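Local coordinates for uncharacterized protein (Parabacteroides merdae ATCC 43184, PDB 4OPW), which is of unknown function but, as a putative adhesin with an auto-transporter-type head domain, may take part in cell adhesion, at residues 199-210 with 217-228. Numbering follows the deposited sequence. Where two conformers were deposited one is given.
Sequences GSAQIHPTDNLK and GNIRYKGPTAVQ. With EDO (1,2-ethanediol), chain D.
With chi1 at -158°, Asn208 carries CG anti to its own N, while Gln228 bends at chi2 (89°), and the two amides meet nearly coplanar on the outer surface of neighbouring coils in a right-handed parallel beta-solenoid (beta-helix), consistent with its pectate-lyase-like family. They pair as a closed two-bond ring: Gln228 NE2 gives to Asn208 OD1 at 2.9 Å and Asn208 ND2 gives to Gln228 OE1 at 2.8 Å, each on an in-plane lone pair. In this conformer of Asn208 the two bonds hold both amides close to a common plane.

Each segment runs up one face of the solenoid, turns a corner and starts the next, so both 200-205 beside 218-221 and 208-210 beside 226-228 are parallel and in register. Main-chain bonds join the coils, Arg220 N to Ala201 O among them at 2.8 Å. Inside, Ile203 CD1 meets Ile219 CG2 at 3.7 Å, Ile203 CG1 lies against Tyr221 CB, and Leu209 CD2 reaches obliquely to Tyr221 CD1 at 3.9 Å while lying side by side with Val227. Val191 of the preceding coil packs on Pro205 and Leu209.

At the corner side chains add to the main-chain bonding, which includes Ala226 N to Asp207 O. His204 turns its ring edge to the main chain, ND1 donating to Lys222 O at 2.9 Å from above that carbonyl's plane, with Thr206 CG2 above one ring face, offset toward the rim. Further round, Ala226 O is gripped from opposite faces of its plane, by Leu209 N at 2.9 Å and by Thr225 OG1 at 3.1 Å.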
loop_
_atom_site.group_PDB
_atom_site.type_symbol
_atom_site.label_atom_id
_atom_site.label_comp_id
_atom_site.label_asym_id
_atom_site.label_seq_id
_atom_site.Cartn_x
_atom_site.Cartn_y
_atom_site.Cartn_z
ATOM N N GLY A 199 -1.928 19.538 3.015
ATOM C CA GLY A 199 -1.023 18.403 3.021
ATOM C C GLY A 199 0.398 18.727 3.382
ATOM O O GLY A 199 0.779 19.889 3.540
ATOM N N SER A 200 1.181 17.681 3.514
ATOM C CA SER A 200 2.572 17.794 3.919
ATOM C C SER A 200 3.406 16.748 3.201
ATOM O O SER A 200 3.100 15.545 3.277
ATOM C CB SER A 200 2.687 17.627 5.443
ATOM O OG SER A 200 4.022 17.432 5.874
ATOM N N ALA A 201 4.442 17.207 2.493
ATOM C CA ALA A 201 5.358 16.281 1.837
ATOM C C ALA A 201 6.765 16.522 2.346
ATOM O O ALA A 201 7.227 17.657 2.326
ATOM C CB ALA A 201 5.305 16.419 0.315
ATOM N N GLN A 202 7.425 15.465 2.835
ATOM C CA GLN A 202 8.825 15.472 3.310
ATOM C C GLN A 202 9.608 14.677 2.303
ATOM O O GLN A 202 9.323 13.494 2.122
ATOM C CB GLN A 202 8.929 14.878 4.703
ATOM C CG GLN A 202 8.225 15.708 5.775
ATOM C CD GLN A 202 8.255 15.027 7.116
ATOM O OE1 GLN A 202 8.514 13.824 7.226
ATOM N NE2 GLN A 202 7.992 15.779 8.163
ATOM N N ILE A 203 10.520 15.315 1.572
ATOM C CA ILE A 203 11.180 14.646 0.450
ATOM C C ILE A 203 12.689 14.889 0.447
ATOM O O ILE A 203 13.173 15.778 1.158
ATOM C CB ILE A 203 10.517 15.108 -0.888
ATOM C CG1 ILE A 203 10.634 16.648 -1.073
ATOM C CG2 ILE A 203 9.059 14.624 -0.962
ATOM C CD1 ILE A 203 10.067 17.186 -2.390
ATOM N N HIS A 204 13.435 14.062 -0.320
ATOM C CA HIS A 204 14.899 14.180 -0.354
ATOM C C HIS A 204 15.420 14.166 -1.813
ATOM O O HIS A 204 16.017 13.179 -2.256
ATOM C CB HIS A 204 15.541 13.079 0.523
ATOM C CG HIS A 204 17.040 13.077 0.578
ATOM N ND1 HIS A 204 17.785 14.227 0.361
ATOM C CD2 HIS A 204 17.885 12.061 0.863
ATOM C CE1 HIS A 204 19.052 13.858 0.469
ATOM N NE2 HIS A 204 19.160 12.568 0.779
ATOM N N PRO A 205 15.172 15.263 -2.576
ATOM C CA PRO A 205 15.752 15.370 -3.935
ATOM C C PRO A 205 17.263 15.586 -3.835
ATOM O O PRO A 205 17.696 16.301 -2.940
ATOM C CB PRO A 205 15.041 16.592 -4.546
ATOM C CG PRO A 205 14.154 17.141 -3.480
ATOM C CD PRO A 205 14.528 16.530 -2.179
ATOM N N THR A 206 18.071 14.935 -4.688
ATOM C CA THR A 206 19.531 15.081 -4.594
ATOM C C THR A 206 20.117 15.819 -5.809
ATOM O O THR A 206 21.331 16.046 -5.856
ATOM C CB THR A 206 20.226 13.739 -4.362
ATOM O OG1 THR A 206 20.004 12.901 -5.493
ATOM C CG2 THR A 206 19.787 13.066 -3.059
ATOM N N ASP A 207 19.271 16.241 -6.769
ATOM C CA ASP A 207 19.790 17.001 -7.904
ATOM C C ASP A 207 18.806 18.097 -8.308
ATOM O O ASP A 207 19.197 19.274 -8.344
ATOM C CB ASP A 207 20.117 16.094 -9.105
ATOM C CG ASP A 207 20.689 16.857 -10.285
ATOM O OD1 ASP A 207 21.737 17.515 -10.114
ATOM O OD2 ASP A 207 20.052 16.854 -11.357
ATOM N N ASN A 208 17.541 17.719 -8.618
ATOM C CA ASN A 208 16.548 18.705 -9.018
ATOM C C ASN A 208 15.184 18.401 -8.449
ATOM O O ASN A 208 14.783 17.235 -8.366
ATOM C CB ASN A 208 16.444 18.816 -10.533
ATOM C CG ASN A 208 15.850 20.123 -10.981
ATOM O OD1 ASN A 208 16.494 21.180 -10.935
ATOM N ND2 ASN A 208 14.606 20.084 -11.415
ATOM N N LEU A 209 14.478 19.469 -8.094
ATOM C CA LEU A 209 13.128 19.405 -7.571
ATOM C C LEU A 209 12.232 20.389 -8.302
ATOM O O LEU A 209 12.538 21.576 -8.361
ATOM C CB LEU A 209 13.103 19.718 -6.054
ATOM C CG LEU A 209 11.710 19.996 -5.433
ATOM C CD1 LEU A 209 10.811 18.750 -5.473
ATOM C CD2 LEU A 209 11.820 20.586 -4.015
ATOM N N LYS A 210 11.113 19.877 -8.836
ATOM C CA LYS A 210 10.074 20.697 -9.452
ATOM C C LYS A 210 8.892 20.660 -8.484
ATOM O O LYS A 210 8.332 19.583 -8.246
ATOM C CB LYS A 210 9.721 20.195 -10.856
ATOM C CG LYS A 210 10.845 20.409 -11.866
ATOM C CD LYS A 210 10.418 19.931 -13.204
ATOM C CE LYS A 210 11.516 19.960 -14.217
ATOM N NZ LYS A 210 10.932 19.752 -15.547
ATOM N N GLY A 217 -0.948 23.508 1.550
ATOM C CA GLY A 217 -0.000 22.401 1.656
ATOM C C GLY A 217 1.451 22.832 1.664
ATOM O O GLY A 217 1.810 23.838 1.038
ATOM N N ASN A 218 2.295 22.091 2.390
ATOM C CA ASN A 218 3.711 22.432 2.510
ATOM C C ASN A 218 4.620 21.332 2.004
ATOM O O ASN A 218 4.367 20.148 2.252
ATOM C CB ASN A 218 4.074 22.737 3.959
ATOM C CG ASN A 218 3.417 23.984 4.463
ATOM O OD1 ASN A 218 3.675 25.079 3.965
ATOM N ND2 ASN A 218 2.490 23.826 5.393
ATOM N N ILE A 219 5.689 21.743 1.321
ATOM C CA ILE A 219 6.722 20.847 0.838
ATOM C C ILE A 219 7.989 21.156 1.637
ATOM O O ILE A 219 8.432 22.309 1.679
ATOM C CB ILE A 219 6.951 20.963 -0.683
ATOM C CG1 ILE A 219 5.690 20.531 -1.468
ATOM C CG2 ILE A 219 8.218 20.166 -1.110
ATOM C CD1 ILE A 219 5.743 20.852 -2.988
ATOM N N ARG A 220 8.542 20.138 2.301
ATOM C CA ARG A 220 9.786 20.310 3.055
ATOM C C ARG A 220 10.798 19.356 2.461
ATOM O O ARG A 220 10.486 18.183 2.276
ATOM C CB ARG A 220 9.564 20.103 4.572
ATOM C CG ARG A 220 8.674 21.172 5.233
ATOM C CD ARG A 220 9.283 22.569 5.189
ATOM N NE ARG A 220 8.391 23.582 5.760
ATOM C CZ ARG A 220 7.529 24.323 5.066
ATOM N NH1 ARG A 220 7.399 24.154 3.758
ATOM N NH2 ARG A 220 6.784 25.232 5.677
ATOM N N TYR A 221 11.973 19.859 2.069
ATOM C CA TYR A 221 12.939 18.991 1.420
ATOM C C TYR A 221 14.313 19.035 2.063
ATOM O O TYR A 221 14.711 20.041 2.656
ATOM C CB TYR A 221 13.060 19.354 -0.083
ATOM C CG TYR A 221 13.674 20.714 -0.355
ATOM C CD1 TYR A 221 12.878 21.853 -0.463
ATOM C CD2 TYR A 221 15.048 20.860 -0.518
ATOM C CE1 TYR A 221 13.435 23.102 -0.726
ATOM C CE2 TYR A 221 15.615 22.104 -0.769
ATOM C CZ TYR A 221 14.803 23.221 -0.881
ATOM O OH TYR A 221 15.371 24.445 -1.130
ATOM N N LYS A 222 15.056 17.939 1.908
ATOM C CA LYS A 222 16.461 17.872 2.319
ATOM C C LYS A 222 17.264 17.809 1.055
ATOM O O LYS A 222 16.928 17.030 0.152
ATOM C CB LYS A 222 16.736 16.683 3.252
ATOM C CG LYS A 222 16.290 16.996 4.673
ATOM C CD LYS A 222 16.410 15.831 5.635
ATOM C CE LYS A 222 15.728 16.183 6.941
ATOM N NZ LYS A 222 15.844 15.106 7.950
ATOM N N GLY A 223 18.253 18.676 0.927
ATOM C CA GLY A 223 19.060 18.688 -0.279
ATOM C C GLY A 223 20.478 18.208 -0.030
ATOM O O GLY A 223 20.681 17.258 0.736
ATOM N N PRO A 224 21.488 18.876 -0.627
ATOM C CA PRO A 224 21.370 20.018 -1.570
ATOM C C PRO A 224 20.662 19.641 -2.873
ATOM O O PRO A 224 20.858 18.539 -3.392
ATOM C CB PRO A 224 22.834 20.386 -1.870
ATOM C CG PRO A 224 23.655 19.732 -0.773
ATOM C CD PRO A 224 22.898 18.492 -0.407
ATOM N N THR A 225 19.848 20.549 -3.417
ATOM C CA THR A 225 19.134 20.342 -4.691
ATOM C C THR A 225 18.742 21.663 -5.306
ATOM O O THR A 225 18.462 22.611 -4.564
ATOM C CB THR A 225 17.855 19.462 -4.482
ATOM O OG1 THR A 225 17.170 19.262 -5.731
ATOM C CG2 THR A 225 16.886 20.038 -3.477
ATOM N N ALA A 226 18.700 21.723 -6.647
ATOM C CA ALA A 226 18.182 22.883 -7.368
ATOM C C ALA A 226 16.662 22.826 -7.259
ATOM O O ALA A 226 16.090 21.722 -7.202
ATOM C CB ALA A 226 18.623 22.862 -8.819
ATOM N N VAL A 227 16.002 23.985 -7.141
ATOM C CA VAL A 227 14.546 23.992 -6.971
ATOM C C VAL A 227 13.894 24.977 -7.949
ATOM O O VAL A 227 14.305 26.135 -8.019
ATOM C CB VAL A 227 14.145 24.334 -5.489
ATOM C CG1 VAL A 227 12.631 24.343 -5.305
ATOM C CG2 VAL A 227 14.777 23.368 -4.485
ATOM N N GLN A 228 12.865 24.511 -8.677
ATOM C CA GLN A 228 11.992 25.337 -9.510
ATOM C C GLN A 228 10.600 25.184 -8.905
ATOM O O GLN A 228 10.125 24.052 -8.757
ATOM C CB GLN A 228 12.020 24.955 -10.997
ATOM C CG GLN A 228 13.396 25.061 -11.662
ATOM C CD GLN A 228 14.160 23.764 -11.522
ATOM O OE1 GLN A 228 13.647 22.672 -11.809
ATOM N NE2 GLN A 228 15.399 23.852 -11.057
HETATM C C1 EDO D . 22.559 10.441 -3.352
HETATM O O1 EDO D . 22.030 10.173 -2.067
HETATM C C2 EDO D . 21.784 9.647 -4.421
HETATM O O2 EDO D . 20.675 10.399 -4.896
HETATM O O HOH W 1 1.505 21.082 6.162
HETATM O O HOH W 2 5.983 19.253 5.214
#